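Local structure of IPT/TIG domain-containing protein BACOVA_02650 (Bacteroides ovatus, 5E7H) at residues A[4-9]-A[20-25]; A[27-32]-A[68-73]; A[124-129]-A[247-252]; A[134-139]-A[236-241]; A[182-187]-A[217-222]. The protein binds polysaccharide at the cell surface and probably mediates xyloglucan binding before the glucan is transported into the periplasm for degradation. All blocks are in the same frame, centred on the assembly; numbering follows the deposited sequence.

Overall arrangement
The five contacts illustrate how two all-beta units follow one another in a chain. Interactions 1 and 2, centres about 12 Å apart, lie in the IPT/TIG domain, one in each of its two antiparallel four-stranded sheets; they come first in the chain and touch through Ile-21 and Ile-68. The other three belong to the xyloglucan-binding domain. Interactions 3 and 4 lie in its two sheets, centres about 10 Å apart, and Lys-137 joins them by reaching Thr-126. Interaction 4 is nested inside the loop closed by interaction 3, and interaction 5, linking loops about 19 Å from interaction 4 (centre to centre), inside both. The glycan-binding domain is thus closed by contacts distant in sequence.

Interaction 1: residues A[4-9]-A[20-25]; sequences VVTAVS and TITGQN
Ser-9 and Thr-20 close one end of an antiparallel pairing between strand 4-8 and strand 20-24. The Ser-9 N-H reaches Thr-20 O at 2.8 Å, nearly along the C=O axis, and the side chain supplies a second bond in return. Ser-9 CB lies 3.5 Å from Thr-20 O; one bond further, Ser-9 OG accepts the Thr-20 N-H at 3.0 Å and almost straight, at 176°. A chi1 of 56° tucks OG between the backbone N and the carbonyl carbon, bent back toward the partner strand. With an alanine here, the Thr-20 amide would probably be left without its acceptor. Further along, Thr-6 and Ala-7 both face Thr-22 in a classic beta bulge: Thr-22 O takes the Thr-6 N-H at 2.8 Å and, weakly, the Ala-7 N-H at 3.3 Å. On the face carrying Val-5, Val-8 and Ile-21, Val-5 CG1 meets Ile-21 CG2 at 3.7 Å, and Ile-21 continues onto Ile-54 and Phe-56 of the next strand. Over the other face, Phe-198 of the xyloglucan-binding domain covers Ala-7 and Thr-22. The chemistry therefore differs by face: hydrocarbon packs within the IPT/TIG domain, while Ala-7 and the hydroxyl-bearing Thr-22, on the other face, meet Phe-198 of its neighbour.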
# COMPACT_ATOMS: atom_id res chain seq x y z
N VAL A 4 21.36 2.09 -11.34
CA VAL A 4 20.05 2.01 -11.96
C VAL A 4 19.07 1.51 -10.91
O VAL A 4 19.43 0.66 -10.10
CB VAL A 4 20.06 1.05 -13.16
CG1 VAL A 4 18.68 0.95 -13.77
CG2 VAL A 4 21.07 1.52 -14.19
N VAL A 5 17.86 2.05 -10.91
CA VAL A 5 16.80 1.57 -10.02
C VAL A 5 15.71 0.89 -10.83
O VAL A 5 15.14 1.51 -11.72
CB VAL A 5 16.18 2.71 -9.21
CG1 VAL A 5 15.03 2.20 -8.33
CG2 VAL A 5 17.22 3.40 -8.35
N THR A 6 15.41 -0.37 -10.53
CA THR A 6 14.36 -1.08 -11.27
C THR A 6 13.05 -1.21 -10.48
O THR A 6 11.98 -1.29 -11.08
CB THR A 6 14.83 -2.48 -11.70
OG1 THR A 6 15.28 -3.22 -10.56
CG2 THR A 6 15.96 -2.38 -12.71
N ALA A 7 13.11 -1.22 -9.15
CA ALA A 7 11.89 -1.28 -8.35
C ALA A 7 12.15 -0.84 -6.91
O ALA A 7 13.27 -0.95 -6.41
CB ALA A 7 11.33 -2.68 -8.36
N VAL A 8 11.11 -0.31 -6.27
CA VAL A 8 11.13 0.03 -4.86
C VAL A 8 9.99 -0.72 -4.19
O VAL A 8 8.90 -0.84 -4.76
CB VAL A 8 10.99 1.55 -4.63
CG1 VAL A 8 11.09 1.89 -3.17
CG2 VAL A 8 12.07 2.30 -5.41
N SER A 9 10.24 -1.25 -2.99
CA SER A 9 9.28 -2.13 -2.33
C SER A 9 7.92 -1.49 -2.07
O SER A 9 6.87 -2.16 -2.13
CB SER A 9 9.89 -2.64 -1.01
OG SER A 9 10.28 -1.56 -0.19
N THR A 20 13.18 -1.74 0.47
CA THR A 20 14.10 -2.48 -0.39
C THR A 20 14.05 -1.87 -1.78
O THR A 20 12.98 -1.58 -2.29
CB THR A 20 13.74 -3.98 -0.46
OG1 THR A 20 13.71 -4.52 0.87
CG2 THR A 20 14.76 -4.73 -1.26
N ILE A 21 15.22 -1.66 -2.36
CA ILE A 21 15.36 -1.10 -3.70
C ILE A 21 16.16 -2.07 -4.54
O ILE A 21 17.25 -2.44 -4.18
CB ILE A 21 16.07 0.25 -3.69
CG1 ILE A 21 15.31 1.24 -2.79
CG2 ILE A 21 16.21 0.80 -5.11
CD1 ILE A 21 16.05 2.54 -2.57
N THR A 22 15.59 -2.49 -5.67
CA THR A 22 16.34 -3.35 -6.60
C THR A 22 16.84 -2.54 -7.78
O THR A 22 16.25 -1.52 -8.15
CB THR A 22 15.47 -4.51 -7.11
OG1 THR A 22 14.40 -3.98 -7.87
CG2 THR A 22 14.90 -5.31 -5.97
N GLY A 23 17.92 -3.00 -8.38
CA GLY A 23 18.51 -2.28 -9.49
C GLY A 23 19.83 -2.89 -9.86
O GLY A 23 20.02 -4.09 -9.74
N GLN A 24 20.74 -2.03 -10.30
CA GLN A 24 22.04 -2.50 -10.76
C GLN A 24 23.12 -1.50 -10.39
O GLN A 24 22.87 -0.30 -10.33
CB GLN A 24 22.02 -2.72 -12.28
CG GLN A 24 21.15 -3.88 -12.72
CD GLN A 24 21.00 -3.96 -14.23
OE1 GLN A 24 20.94 -2.94 -14.91
NE2 GLN A 24 20.93 -5.18 -14.75
N ASN A 25 24.33 -2.02 -10.17
CA ASN A 25 25.52 -1.20 -9.95
C ASN A 25 25.47 -0.36 -8.67
O ASN A 25 25.95 0.77 -8.66
CB ASN A 25 25.75 -0.28 -11.14
CG ASN A 25 25.69 -1.01 -12.46
OD1 ASN A 25 26.24 -2.10 -12.59
ND2 ASN A 25 25.03 -0.42 -13.43

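Interaction 2: residues A[27-32]-A[68-73]; sequences IEVSRV and ISVTAI
Thr-71 stands opposite both Ser-30 and Arg-31, a classic beta bulge at the start of strand 31-34. Thr-71 O receives the Ser-30 N-H at 2.9 Å, and Thr-71 N donates to Arg-31 O at 2.8 Å in a nearly straight bond (175°). A chi1 of -59° sets Thr-71 OG1 beside the backbone N and CG2 opposite it, this methyl of Thr-71 lying 3.3 Å from Ser-30 OG. Thr-71 CB rests 4.0 Å from Arg-31 CB. Beyond the bulge, Ile-73 N donates to Ile-27 O at 2.9 Å, while CG2 of Ile-73 presses on CG2 of Ile-27 at 3.5 Å. At the other end, Val-32 CG1 touches Ile-68 CG2 at 3.9 Å. The second shell fixes the polar ends: Thr-71 OG1 bonds to Thr-76 OG1 of the neighbouring strand, and Arg-31, its chain extended from CG to NE, forms a salt bridge to Asp-39. On the inner side, Val-32 and Val-70 both pack on Ile-54 of strand 53-57, in the facing sheet of this IPT/TIG beta sandwich. Branched hydrocarbon groups thus fill the space between the sheets, whereas the face bearing Arg-31 and Thr-71 spends its polarity on the neighbouring strands and may keep the charge of Arg-31 balanced.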
# COMPACT_ATOMS: atom_id res chain seq x y z
N ILE A 27 27.26 0.05 -6.28
CA ILE A 27 28.65 -0.19 -5.86
C ILE A 27 29.14 0.98 -5.02
O ILE A 27 29.14 2.12 -5.47
CB ILE A 27 29.56 -0.38 -7.10
CG1 ILE A 27 29.10 -1.61 -7.89
CG2 ILE A 27 31.02 -0.54 -6.68
CD1 ILE A 27 29.55 -1.61 -9.34
N GLU A 28 29.57 0.68 -3.80
CA GLU A 28 30.04 1.69 -2.85
C GLU A 28 29.03 2.81 -2.72
O GLU A 28 29.33 3.97 -3.00
CB GLU A 28 31.41 2.24 -3.28
CG GLU A 28 32.56 1.33 -2.93
CD GLU A 28 32.78 1.21 -1.44
OE1 GLU A 28 33.21 2.19 -0.81
OE2 GLU A 28 32.52 0.12 -0.89
N VAL A 29 27.82 2.45 -2.30
CA VAL A 29 26.77 3.43 -2.08
C VAL A 29 27.22 4.41 -1.01
O VAL A 29 27.60 4.01 0.09
CB VAL A 29 25.46 2.74 -1.66
CG1 VAL A 29 24.40 3.76 -1.23
CG2 VAL A 29 24.93 1.88 -2.80
N SER A 30 27.22 5.69 -1.36
CA SER A 30 27.74 6.73 -0.48
C SER A 30 26.64 7.63 0.05
O SER A 30 26.85 8.41 0.97
CB SER A 30 28.80 7.56 -1.21
OG SER A 30 28.26 8.23 -2.33
N ARG A 31 25.45 7.52 -0.53
CA ARG A 31 24.34 8.33 -0.06
C ARG A 31 23.02 7.76 -0.53
O ARG A 31 22.89 7.36 -1.68
CB ARG A 31 24.47 9.77 -0.56
CG ARG A 31 23.49 10.72 0.07
CD ARG A 31 23.58 12.09 -0.55
NE ARG A 31 22.79 13.06 0.18
CZ ARG A 31 22.53 14.29 -0.25
NH1 ARG A 31 23.01 14.71 -1.42
NH2 ARG A 31 21.80 15.11 0.50
N VAL A 32 22.04 7.73 0.37
CA VAL A 32 20.65 7.49 0.01
C VAL A 32 19.82 8.62 0.61
O VAL A 32 19.68 8.71 1.84
CB VAL A 32 20.13 6.11 0.48
CG1 VAL A 32 18.63 5.95 0.20
CG2 VAL A 32 20.91 4.99 -0.21
N ILE A 68 13.50 9.08 -4.05
CA ILE A 68 14.72 8.58 -3.45
C ILE A 68 15.89 8.72 -4.42
O ILE A 68 15.77 8.35 -5.59
CB ILE A 68 14.57 7.11 -3.03
CG1 ILE A 68 13.40 6.94 -2.04
CG2 ILE A 68 15.88 6.58 -2.43
CD1 ILE A 68 13.09 5.51 -1.70
N SER A 69 16.99 9.29 -3.94
CA SER A 69 18.23 9.41 -4.73
C SER A 69 19.31 8.51 -4.14
O SER A 69 19.58 8.58 -2.95
CB SER A 69 18.72 10.86 -4.75
OG SER A 69 17.77 11.70 -5.39
N VAL A 70 19.92 7.70 -4.99
CA VAL A 70 20.99 6.80 -4.59
C VAL A 70 22.28 7.22 -5.28
O VAL A 70 22.34 7.30 -6.50
CB VAL A 70 20.67 5.32 -4.95
CG1 VAL A 70 21.83 4.40 -4.54
CG2 VAL A 70 19.37 4.89 -4.30
N THR A 71 23.31 7.50 -4.49
CA THR A 71 24.63 7.81 -5.04
C THR A 71 25.54 6.61 -4.87
O THR A 71 25.67 6.07 -3.77
CB THR A 71 25.27 9.03 -4.36
OG1 THR A 71 24.44 10.18 -4.53
CG2 THR A 71 26.64 9.33 -4.98
N ALA A 72 26.14 6.18 -5.98
CA ALA A 72 27.08 5.07 -5.98
C ALA A 72 28.34 5.55 -6.69
O ALA A 72 28.40 6.70 -7.12
CB ALA A 72 26.50 3.84 -6.67
N ILE A 73 29.33 4.68 -6.81
CA ILE A 73 30.60 5.09 -7.39
C ILE A 73 30.42 5.58 -8.83
O ILE A 73 31.13 6.48 -9.29
CB ILE A 73 31.63 3.94 -7.37
CG1 ILE A 73 32.95 4.38 -8.03
CG2 ILE A 73 31.11 2.71 -8.09
CD1 ILE A 73 33.51 5.71 -7.52

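Interaction 3: residues A[124-129]-A[247-252]; sequences GITGTV and TIEVYF. With ACT (acetate ion), chain H.
Strands 124-126 and 247-252 run antiparallel (175°), their axes 4.7 Å apart; Ile-125 exchanges two backbone bonds with Val-250, and Gly-127, at the corner beyond, does so with Ile-248. Thr-126 CG2, anti to the carbonyl carbon, lies beside Glu-249 CG at 3.7 Å and touches Tyr-251 OH at 3.8 Å. Tyr-251 OH donates to Glu-249 OE2 at 2.6 Å; the carboxylate oxygen lies in the plane of the ring and uses its anti lone pair. A phenylalanine in place of Tyr-251 would probably leave this carboxylate without its short bond and freer to turn, since the ion pair of Glu-249 OE1 with Lys-169 is long and weak. The opposite face looks into the beta sandwich of the xyloglucan-binding domain, where Ile-125 and Ile-248 pack on Trp-136 and Phe-177 of the other sheet. Gly-124 CA lies 3.6 Å from Tyr-251 CD1, and a side chain on this glycine would sit tightly against the ring. The Gly-127 backbone angles (phi 125°, psi -170°) would jam a CB against the preceding carbonyl O. Beyond it, Thr-128 N donates to OXT of an acetate at 3.0 Å, and Thr-128 OG1 bonds to Thr-247 OG1 at 2.9 Å.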
# COMPACT_ATOMS: atom_id res chain seq x y z
N GLY A 124 -8.08 -2.97 11.06
CA GLY A 124 -7.86 -4.38 11.34
C GLY A 124 -9.07 -5.21 10.98
O GLY A 124 -10.21 -4.89 11.36
N ILE A 125 -8.81 -6.30 10.27
CA ILE A 125 -9.81 -7.35 10.06
C ILE A 125 -9.19 -8.59 10.68
O ILE A 125 -8.28 -9.20 10.09
CB ILE A 125 -10.11 -7.55 8.58
CG1 ILE A 125 -10.66 -6.27 7.94
CG2 ILE A 125 -11.07 -8.73 8.37
CD1 ILE A 125 -12.00 -5.88 8.36
N THR A 126 -9.63 -8.94 11.88
CA THR A 126 -8.98 -9.99 12.65
C THR A 126 -10.02 -10.86 13.30
O THR A 126 -11.13 -10.42 13.62
CB THR A 126 -8.06 -9.41 13.74
OG1 THR A 126 -8.85 -8.94 14.84
CG2 THR A 126 -7.18 -8.29 13.19
N GLY A 127 -9.66 -12.11 13.55
CA GLY A 127 -10.52 -12.99 14.29
C GLY A 127 -10.84 -14.28 13.57
O GLY A 127 -10.29 -14.58 12.51
N THR A 128 -11.79 -15.00 14.14
CA THR A 128 -12.16 -16.31 13.65
C THR A 128 -13.45 -16.23 12.84
O THR A 128 -14.41 -15.57 13.28
CB THR A 128 -12.34 -17.28 14.80
OG1 THR A 128 -11.20 -17.23 15.66
CG2 THR A 128 -12.46 -18.67 14.27
N VAL A 129 -13.47 -16.88 11.68
CA VAL A 129 -14.64 -16.89 10.80
C VAL A 129 -15.02 -18.33 10.45
O VAL A 129 -14.16 -19.16 10.17
CB VAL A 129 -14.40 -16.04 9.51
CG1 VAL A 129 -13.18 -16.50 8.73
CG2 VAL A 129 -15.66 -16.01 8.62
N THR A 247 -8.82 -18.47 11.15
CA THR A 247 -8.57 -17.30 11.95
C THR A 247 -7.55 -16.50 11.17
O THR A 247 -6.57 -17.06 10.68
CB THR A 247 -8.09 -17.69 13.37
OG1 THR A 247 -9.16 -18.40 14.03
CG2 THR A 247 -7.70 -16.49 14.18
N ILE A 248 -7.81 -15.21 11.00
CA ILE A 248 -6.88 -14.37 10.25
C ILE A 248 -6.59 -13.11 11.05
O ILE A 248 -7.28 -12.80 12.00
CB ILE A 248 -7.43 -14.02 8.84
CG1 ILE A 248 -8.55 -12.95 8.91
CG2 ILE A 248 -7.92 -15.30 8.13
CD1 ILE A 248 -9.06 -12.47 7.55
N GLU A 249 -5.53 -12.41 10.66
CA GLU A 249 -5.17 -11.15 11.29
C GLU A 249 -4.52 -10.29 10.21
O GLU A 249 -3.36 -10.53 9.84
CB GLU A 249 -4.24 -11.37 12.49
CG GLU A 249 -3.91 -10.10 13.21
CD GLU A 249 -2.99 -10.30 14.40
OE1 GLU A 249 -2.57 -11.45 14.69
OE2 GLU A 249 -2.70 -9.28 15.05
N VAL A 250 -5.29 -9.34 9.69
CA VAL A 250 -4.88 -8.55 8.52
C VAL A 250 -5.10 -7.08 8.82
O VAL A 250 -6.17 -6.71 9.32
CB VAL A 250 -5.65 -8.96 7.26
CG1 VAL A 250 -5.16 -8.18 6.04
CG2 VAL A 250 -5.52 -10.47 7.03
N TYR A 251 -4.11 -6.25 8.53
CA TYR A 251 -4.22 -4.80 8.73
C TYR A 251 -4.02 -4.08 7.41
O TYR A 251 -3.28 -4.57 6.55
CB TYR A 251 -3.19 -4.28 9.76
CG TYR A 251 -3.33 -4.98 11.10
CD1 TYR A 251 -4.28 -4.57 12.02
CD2 TYR A 251 -2.59 -6.12 11.39
CE1 TYR A 251 -4.46 -5.24 13.21
CE2 TYR A 251 -2.76 -6.79 12.58
CZ TYR A 251 -3.70 -6.35 13.49
OH TYR A 251 -3.92 -7.01 14.68
N PHE A 252 -4.69 -2.94 7.28
CA PHE A 252 -4.62 -2.10 6.07
C PHE A 252 -4.39 -0.64 6.42
O PHE A 252 -4.90 -0.15 7.42
CB PHE A 252 -5.94 -2.15 5.27
CG PHE A 252 -6.40 -3.52 4.84
CD1 PHE A 252 -7.10 -4.35 5.70
CD2 PHE A 252 -6.17 -3.95 3.55
CE1 PHE A 252 -7.53 -5.60 5.27
CE2 PHE A 252 -6.62 -5.19 3.13
CZ PHE A 252 -7.30 -6.00 4.00
C ACT H . -12.89 -12.82 17.06
O ACT H . -12.02 -12.07 17.57
OXT ACT H . -12.65 -14.05 16.88
CH3 ACT H . -14.22 -12.25 16.63

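Interaction 4: residues A[134-139]-A[236-241]; sequences YWWKQS and VYATNP
Trp-136 brings the CE3 corner of its indole to 3.8 Å from Ala-238 CB, while Lys-137 CG lies over the centre of one indole face. Trp-135, its neighbour, carries Gln-138 NE2 over one face, 3.4 Å above the plane and offset toward the rim, and its CZ3 meets Tyr-237 CD2 obliquely at 3.9 Å. The same CD2 of Tyr-237 receives Gln-138 CB at 3.5 Å. All this lies on two adjacent antiparallel strands, 133-142 and 233-240, in one sheet of the xyloglucan-binding beta sandwich. A chi1 of 179° swings the Trp-136 indole away from its own backbone N and into the sandwich, onto Val-129 of the other sheet. Tyr-134 and Trp-135 are solvent-exposed instead; exposed aromatic side chains on a glycan-binding domain are consistent with a surface on which sugars could stack, although no glycan is bound here. Polar ends are tied elsewhere: Lys-137 NZ to Thr-126 O, Gln-138 OE1 to Asp-103 N, Tyr-237 OH to His-233. Along the backbone, Ser-139 and Val-236 exchange two bonds, and Ala-238 N donates to Lys-137 O at 2.8 Å. At Trp-136 a water mediates instead: it accepts from Trp-136 N and Gln-138 NE2, and donates to Ala-238 O at 2.9 Å.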
# COMPACT_ATOMS: atom_id res chain seq x y z
N TYR A 134 -20.62 -15.67 4.29
CA TYR A 134 -20.66 -14.66 3.24
C TYR A 134 -20.95 -13.25 3.77
O TYR A 134 -21.20 -12.32 2.99
CB TYR A 134 -21.69 -15.08 2.20
CG TYR A 134 -21.38 -16.46 1.65
CD1 TYR A 134 -20.29 -16.67 0.82
CD2 TYR A 134 -22.15 -17.55 2.00
CE1 TYR A 134 -19.99 -17.93 0.34
CE2 TYR A 134 -21.87 -18.82 1.52
CZ TYR A 134 -20.78 -19.00 0.69
OH TYR A 134 -20.48 -20.25 0.21
N TRP A 135 -20.89 -13.07 5.08
CA TRP A 135 -20.98 -11.75 5.68
C TRP A 135 -20.36 -11.82 7.06
O TRP A 135 -20.92 -12.45 7.96
CB TRP A 135 -22.44 -11.25 5.76
CG TRP A 135 -22.53 -9.86 6.34
CD1 TRP A 135 -22.88 -9.54 7.62
CD2 TRP A 135 -22.24 -8.63 5.68
NE1 TRP A 135 -22.83 -8.17 7.79
CE2 TRP A 135 -22.45 -7.59 6.61
CE3 TRP A 135 -21.83 -8.30 4.39
CZ2 TRP A 135 -22.26 -6.25 6.28
CZ3 TRP A 135 -21.64 -6.96 4.07
CH2 TRP A 135 -21.86 -5.95 5.02
N TRP A 136 -19.19 -11.21 7.22
CA TRP A 136 -18.42 -11.37 8.45
C TRP A 136 -17.92 -10.01 8.94
O TRP A 136 -18.66 -9.33 9.67
CB TRP A 136 -17.29 -12.36 8.23
CG TRP A 136 -16.43 -12.55 9.45
CD1 TRP A 136 -16.85 -12.79 10.72
CD2 TRP A 136 -15.02 -12.49 9.50
NE1 TRP A 136 -15.77 -12.89 11.57
CE2 TRP A 136 -14.63 -12.71 10.84
CE3 TRP A 136 -14.03 -12.26 8.54
CZ2 TRP A 136 -13.29 -12.72 11.24
CZ3 TRP A 136 -12.70 -12.27 8.94
CH2 TRP A 136 -12.35 -12.49 10.28
N LYS A 137 -16.74 -9.59 8.52
CA LYS A 137 -16.15 -8.34 9.01
C LYS A 137 -15.86 -7.44 7.84
O LYS A 137 -15.53 -7.89 6.74
CB LYS A 137 -14.88 -8.61 9.85
CG LYS A 137 -15.22 -9.18 11.22
CD LYS A 137 -14.07 -9.21 12.21
CE LYS A 137 -14.59 -9.75 13.54
NZ LYS A 137 -13.55 -9.65 14.60
N GLN A 138 -16.01 -6.14 8.07
CA GLN A 138 -15.91 -5.18 6.98
C GLN A 138 -15.80 -3.76 7.51
O GLN A 138 -16.11 -3.48 8.67
CB GLN A 138 -17.14 -5.31 6.05
CG GLN A 138 -18.49 -4.96 6.71
CD GLN A 138 -18.97 -5.94 7.76
OE1 GLN A 138 -19.32 -5.55 8.88
NE2 GLN A 138 -19.07 -7.21 7.39
N SER A 139 -15.37 -2.86 6.64
CA SER A 139 -15.46 -1.42 6.89
C SER A 139 -16.05 -0.73 5.68
O SER A 139 -15.50 -0.82 4.58
CB SER A 139 -14.09 -0.85 7.20
OG SER A 139 -14.14 0.57 7.24
N VAL A 236 -14.21 -2.31 2.28
CA VAL A 236 -13.33 -3.48 2.36
C VAL A 236 -14.10 -4.55 3.14
O VAL A 236 -14.48 -4.34 4.29
CB VAL A 236 -11.99 -3.15 3.03
CG1 VAL A 236 -11.12 -4.40 3.20
CG2 VAL A 236 -11.24 -2.07 2.23
N TYR A 237 -14.35 -5.69 2.52
CA TYR A 237 -15.24 -6.71 3.10
C TYR A 237 -14.55 -8.06 3.11
O TYR A 237 -14.07 -8.51 2.07
CB TYR A 237 -16.55 -6.83 2.32
CG TYR A 237 -17.27 -5.54 2.04
CD1 TYR A 237 -16.87 -4.71 0.99
CD2 TYR A 237 -18.37 -5.15 2.80
CE1 TYR A 237 -17.52 -3.55 0.73
CE2 TYR A 237 -19.03 -3.97 2.54
CZ TYR A 237 -18.60 -3.18 1.50
OH TYR A 237 -19.25 -1.99 1.23
N ALA A 238 -14.54 -8.72 4.26
CA ALA A 238 -13.93 -10.04 4.36
C ALA A 238 -15.01 -11.11 4.49
O ALA A 238 -15.96 -10.95 5.26
CB ALA A 238 -12.98 -10.11 5.57
N THR A 239 -14.86 -12.20 3.76
CA THR A 239 -15.75 -13.35 3.84
C THR A 239 -14.90 -14.62 3.84
O THR A 239 -13.67 -14.56 3.66
CB THR A 239 -16.74 -13.42 2.67
OG1 THR A 239 -16.02 -13.42 1.43
CG2 THR A 239 -17.71 -12.25 2.71
N ASN A 240 -15.56 -15.76 4.01
CA ASN A 240 -14.87 -17.03 3.94
C ASN A 240 -15.63 -18.07 3.14
O ASN A 240 -16.39 -18.89 3.71
CB ASN A 240 -14.59 -17.58 5.34
CG ASN A 240 -13.81 -18.86 5.28
OD1 ASN A 240 -13.21 -19.18 4.25
ND2 ASN A 240 -13.80 -19.61 6.38
N PRO A 241 -15.43 -18.08 1.82
CA PRO A 241 -16.08 -19.09 0.99
C PRO A 241 -15.47 -20.49 1.15
O PRO A 241 -15.97 -21.44 0.54
CB PRO A 241 -15.90 -18.55 -0.44
CG PRO A 241 -14.78 -17.61 -0.39
CD PRO A 241 -14.71 -17.06 1.02
O HOH W 1 -18.22 -9.18 5.23

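Interaction 5: residues A[182-187]-A[217-222]; sequences CENFDA and VVADAT. With ACT (acetate ion), chain G.
Ala-187 meets Val-217 and Ala-219 where two loops of the xyloglucan-binding domain come together, a small contact without regular strand or helix. The Ala-187 methyl CB lies 3.8 Å from Ala-219 CB, and Ala-187 O receives a CA-H...O contact from Val-217 CA at 3.1 Å. Two waters carry the polar link. One accepts from Asn-184 ND2 at 3.0 Å and from Ala-219 N, and donates to Asp-220 OD2 at 2.9 Å. Asn-184 reaches the second loop because its CG stands opposite its backbone N (chi1 -173°), ND2 lying 4.0 Å from Ala-219 CB. The second water lies between Asn-184 O and Val-217 O. In the beta sandwich, 182-187 connects strands 176-181 and 189-192, whereas 217-222 leads from strand 207-213 into the short helix 223-227, with Thr-222 as N-cap. A turn shapes the first loop, Ala-187 N donating to Asn-184 O at 3.1 Å. Asp-220 OD1 forms a salt bridge to Arg-229, which may steady the carboxylate that takes the water's proton. Beside the turn, an acetate, probably from the crystallisation liquor, accepts the Asp-186 N-H through its O at 3.0 Å and lays its methyl in plane at the edge of the Phe-185 ring.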
# COMPACT_ATOMS: atom_id res chain seq x y z
N CYS A 182 -17.89 3.50 -4.57
CA CYS A 182 -19.07 4.23 -5.06
C CYS A 182 -20.34 3.38 -5.11
O CYS A 182 -21.25 3.63 -5.92
CB CYS A 182 -18.82 4.80 -6.45
SG CYS A 182 -17.37 5.86 -6.55
N GLU A 183 -20.40 2.39 -4.24
CA GLU A 183 -21.50 1.44 -4.16
C GLU A 183 -21.76 0.76 -5.50
O GLU A 183 -22.86 0.27 -5.76
CB GLU A 183 -22.78 2.13 -3.65
CG GLU A 183 -22.66 2.51 -2.18
CD GLU A 183 -23.98 2.82 -1.51
OE1 GLU A 183 -25.03 2.41 -2.04
OE2 GLU A 183 -23.95 3.49 -0.46
N ASN A 184 -20.74 0.67 -6.35
CA ASN A 184 -20.87 -0.06 -7.60
C ASN A 184 -20.36 -1.47 -7.40
O ASN A 184 -19.24 -1.81 -7.75
CB ASN A 184 -20.13 0.63 -8.75
CG ASN A 184 -20.42 -0.05 -10.08
OD1 ASN A 184 -21.18 -1.02 -10.13
ND2 ASN A 184 -19.85 0.47 -11.16
N PHE A 185 -21.19 -2.32 -6.81
CA PHE A 185 -20.70 -3.65 -6.44
C PHE A 185 -20.51 -4.57 -7.66
O PHE A 185 -19.72 -5.52 -7.60
CB PHE A 185 -21.64 -4.27 -5.41
CG PHE A 185 -21.61 -3.54 -4.10
CD1 PHE A 185 -20.58 -3.73 -3.21
CD2 PHE A 185 -22.61 -2.62 -3.79
CE1 PHE A 185 -20.55 -3.03 -2.00
CE2 PHE A 185 -22.58 -1.92 -2.61
CZ PHE A 185 -21.55 -2.12 -1.72
N ASP A 186 -21.19 -4.26 -8.76
CA ASP A 186 -20.98 -4.97 -10.00
C ASP A 186 -19.53 -4.82 -10.49
O ASP A 186 -19.01 -5.70 -11.17
CB ASP A 186 -21.96 -4.47 -11.06
CG ASP A 186 -22.16 -5.45 -12.18
OD1 ASP A 186 -22.36 -6.65 -11.89
OD2 ASP A 186 -22.12 -5.02 -13.36
N ALA A 187 -18.88 -3.72 -10.13
CA ALA A 187 -17.52 -3.44 -10.59
C ALA A 187 -16.46 -3.80 -9.56
O ALA A 187 -15.28 -3.63 -9.80
CB ALA A 187 -17.37 -1.96 -10.96
N VAL A 217 -11.77 -2.36 -9.79
CA VAL A 217 -12.82 -1.99 -8.83
C VAL A 217 -13.67 -0.82 -9.37
O VAL A 217 -14.74 -0.55 -8.81
CB VAL A 217 -12.24 -1.73 -7.37
CG1 VAL A 217 -10.79 -2.00 -7.23
CG2 VAL A 217 -12.73 -0.46 -6.69
N VAL A 218 -13.30 -0.24 -10.52
CA VAL A 218 -14.01 0.91 -11.10
C VAL A 218 -14.31 0.62 -12.57
O VAL A 218 -13.40 0.26 -13.32
CB VAL A 218 -13.16 2.20 -10.97
CG1 VAL A 218 -13.76 3.35 -11.81
CG2 VAL A 218 -12.99 2.60 -9.48
N ALA A 219 -15.57 0.80 -12.98
CA ALA A 219 -16.02 0.45 -14.32
C ALA A 219 -16.00 1.62 -15.31
O ALA A 219 -16.17 1.42 -16.52
CB ALA A 219 -17.42 -0.11 -14.26
N ASP A 220 -15.82 2.83 -14.80
CA ASP A 220 -15.90 4.04 -15.61
C ASP A 220 -14.69 4.24 -16.53
O ASP A 220 -13.63 3.65 -16.31
CB ASP A 220 -16.07 5.24 -14.68
CG ASP A 220 -17.18 5.01 -13.67
OD1 ASP A 220 -18.36 5.16 -14.04
OD2 ASP A 220 -16.87 4.64 -12.51
N ALA A 221 -14.86 5.05 -17.56
CA ALA A 221 -13.83 5.25 -18.56
C ALA A 221 -12.68 6.13 -18.06
O ALA A 221 -11.50 5.78 -18.19
CB ALA A 221 -14.43 5.84 -19.80
N THR A 222 -13.03 7.29 -17.50
CA THR A 222 -12.03 8.24 -17.02
C THR A 222 -12.23 8.59 -15.55
O THR A 222 -13.28 8.28 -14.97
CB THR A 222 -12.06 9.57 -17.78
OG1 THR A 222 -13.30 10.23 -17.48
CG2 THR A 222 -11.96 9.38 -19.30
C ACT G . -24.31 -3.00 -8.05
O ACT G . -23.65 -2.52 -9.02
OXT ACT G . -24.69 -4.19 -8.06
CH3 ACT G . -24.62 -2.13 -6.87
O HOH W 2 -16.57 -1.27 -6.85
O HOH W 3 -17.40 2.20 -11.13